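Local structure of ribosome-associated protein Y (PSrp-1) (Clostridium acetobutylicum, 3KA5) at residues A18-E23 and V42-R46. The protein probably takes part, through the C-terminal domain present here, in pairing 70S ribosomes into translationally inactive 100S dimers in stationary phase. Residues are numbered along the deposited sequence; the frame is centred on the assembly and turned at random.
Sequences AVLEME and VVYKR
Val43 meets Ala18, Val19 and selenomethionine Met22 where helix 15-25 packs on one face of the three-stranded antiparallel sheet, in the C-terminal domain of a long-form hibernation-promoting factor. The short segments of helix and strand 39-45 run 54° apart, with axes 8.6 Å from each other at closest approach. No hydrogen bond crosses between the segments; apart from one long salt bridge the contact is mostly apolar packing, centred on the two methyls of Val43. CG2 reaches CB of Ala18 at 3.9 Å, while CG1 faces Val19 CG2 at 4.1 Å. A chi1 of -75° in Val43 sets this division, putting CG1 anti to the carbonyl carbon on the Val19 side and leaving CG2 for Ala18.

One step along the strand, Met22 covers main chain more than side chain. Its CG lies anti to the backbone N (chi1 176°) and chi2 is also trans, which carries SE straight out from the helix to 3.7 Å from Val43 O and 3.8 Å from Tyr44 CA, against 4.3 Å to Val43 CG2. A bend at chi3 then turns the terminal methyl CE alongside the strand. Tyr44 itself directs its CB away from the helix and rests on Ile54, so the selenium passes over its backbone rather than its ring.

Toward the end of strand 39-45, Lys45 reaches out with an extended chain and crosses the bent Glu23 at about a right angle. The resulting salt bridge is long: Glu23 OE1 lies 3.9 Å from Lys45 NZ, while Glu23 OE2 approaches the methylene CD of Lys45 at 3.8 Å.

Phe30 and Phe32 of strand 29-34 and Leu53 of strand 51-55 also touch Val43, extending this apolar layer over all three strands. Val19 additionally packs against Ile2 of the second subunit, so this side of the helix takes part in the dimer interface. Within the helix, a hydrogen bond from Met22 N to Ala18 O ties together two of the residues that meet Val43.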
loop_
_atom_site.group_PDB
_atom_site.type_symbol
_atom_site.label_atom_id
_atom_site.label_comp_id
_atom_site.label_asym_id
_atom_site.label_seq_id
_atom_site.Cartn_x
_atom_site.Cartn_y
_atom_site.Cartn_z
ATOM N N ALA B 18 11.016 -6.763 2.997
ATOM C CA ALA B 18 10.283 -5.557 2.625
ATOM C C ALA B 18 10.475 -4.460 3.670
ATOM O O ALA B 18 10.633 -3.285 3.327
ATOM C CB ALA B 18 8.786 -5.867 2.452
ATOM N N VAL B 19 10.444 -4.829 4.949
ATOM C CA VAL B 19 10.635 -3.834 6.002
ATOM C C VAL B 19 12.037 -3.248 5.915
ATOM O O VAL B 19 12.232 -2.041 6.075
ATOM C CB VAL B 19 10.435 -4.443 7.410
ATOM C CG1 VAL B 19 10.856 -3.445 8.475
ATOM C CG2 VAL B 19 8.984 -4.823 7.601
ATOM N N LEU B 20 13.018 -4.107 5.661
ATOM C CA LEU B 20 14.404 -3.664 5.539
ATOM C C LEU B 20 14.543 -2.705 4.357
ATOM O O LEU B 20 15.144 -1.637 4.477
ATOM C CB LEU B 20 15.313 -4.885 5.350
ATOM C CG LEU B 20 16.818 -4.695 5.144
ATOM C CD1 LEU B 20 17.409 -3.828 6.248
ATOM C CD2 LEU B 20 17.481 -6.076 5.121
ATOM N N GLU B 21 13.977 -3.095 3.217
ATOM C CA GLU B 21 14.016 -2.271 2.008
ATOM C C GLU B 21 13.351 -0.926 2.236
ATOM O O GLU B 21 13.853 0.117 1.797
ATOM C CB GLU B 21 13.302 -2.982 0.857
ATOM C CG GLU B 21 14.114 -4.064 0.193
ATOM C CD GLU B 21 15.364 -3.516 -0.456
ATOM O OE1 GLU B 21 15.256 -2.531 -1.213
ATOM O OE2 GLU B 21 16.450 -4.066 -0.213
HETATM N N MSE B 22 12.208 -0.942 2.912
HETATM C CA MSE B 22 11.507 0.304 3.170
HETATM C C MSE B 22 12.407 1.252 3.941
HETATM O O MSE B 22 12.475 2.440 3.632
HETATM C CB MSE B 22 10.217 0.055 3.957
HETATM C CG MSE B 22 9.490 1.331 4.339
HETATM SE SE MSE B 22 7.874 0.909 5.327
HETATM C CE MSE B 22 8.653 -0.105 6.755
ATOM N N GLU B 23 13.114 0.729 4.937
ATOM C CA GLU B 23 14.004 1.562 5.732
ATOM C C GLU B 23 15.248 2.028 4.973
ATOM O O GLU B 23 15.639 3.193 5.070
ATOM C CB GLU B 23 14.417 0.818 7.000
ATOM C CG GLU B 23 13.267 0.594 7.960
ATOM C CD GLU B 23 12.650 1.899 8.424
ATOM O OE1 GLU B 23 13.404 2.770 8.905
ATOM O OE2 GLU B 23 11.417 2.055 8.308
ATOM N N VAL B 42 1.458 -4.545 1.791
ATOM C CA VAL B 42 2.020 -3.229 2.050
ATOM C C VAL B 42 2.525 -3.169 3.488
ATOM O O VAL B 42 1.776 -3.451 4.423
ATOM C CB VAL B 42 0.960 -2.118 1.857
ATOM C CG1 VAL B 42 1.593 -0.746 2.070
ATOM C CG2 VAL B 42 0.354 -2.213 0.453
ATOM N N VAL B 43 3.800 -2.838 3.667
ATOM C CA VAL B 43 4.340 -2.707 5.010
ATOM C C VAL B 43 4.447 -1.217 5.267
ATOM O O VAL B 43 4.571 -0.424 4.332
ATOM C CB VAL B 43 5.740 -3.374 5.182
ATOM C CG1 VAL B 43 5.592 -4.881 5.241
ATOM C CG2 VAL B 43 6.663 -2.988 4.043
ATOM N N TYR B 44 4.373 -0.829 6.532
ATOM C CA TYR B 44 4.455 0.576 6.888
ATOM C C TYR B 44 4.946 0.714 8.318
ATOM O O TYR B 44 4.926 -0.247 9.087
ATOM C CB TYR B 44 3.079 1.238 6.722
ATOM C CG TYR B 44 2.019 0.694 7.658
ATOM C CD1 TYR B 44 1.756 1.312 8.879
ATOM C CD2 TYR B 44 1.306 -0.458 7.336
ATOM C CE1 TYR B 44 0.803 0.795 9.761
ATOM C CE2 TYR B 44 0.353 -0.987 8.215
ATOM C CZ TYR B 44 0.110 -0.355 9.422
ATOM O OH TYR B 44 -0.824 -0.876 10.295
ATOM N N LYS B 45 5.407 1.908 8.665
ATOM C CA LYS B 45 5.900 2.162 10.008
ATOM C C LYS B 45 4.794 2.856 10.792
ATOM O O LYS B 45 4.228 3.843 10.331
ATOM C CB LYS B 45 7.145 3.050 9.953
ATOM C CG LYS B 45 7.895 3.136 11.269
ATOM C CD LYS B 45 9.303 3.671 11.071
ATOM C CE LYS B 45 10.122 3.492 12.334
ATOM N NZ LYS B 45 11.541 3.894 12.133
ATOM N N ARG B 46 4.477 2.322 11.965
ATOM C CA ARG B 46 3.434 2.901 12.802
ATOM C C ARG B 46 4.003 3.552 14.059
ATOM O O ARG B 46 4.934 3.027 14.670
ATOM C CB ARG B 46 2.409 1.824 13.182
ATOM C CG ARG B 46 2.987 0.423 13.307
ATOM C CD ARG B 46 1.912 -0.619 13.615
ATOM N NE ARG B 46 1.639 -0.739 15.047
ATOM C CZ ARG B 46 0.711 -1.537 15.571
ATOM N NH1 ARG B 46 -0.047 -2.292 14.786
ATOM N NH2 ARG B 46 0.544 -1.584 16.883
#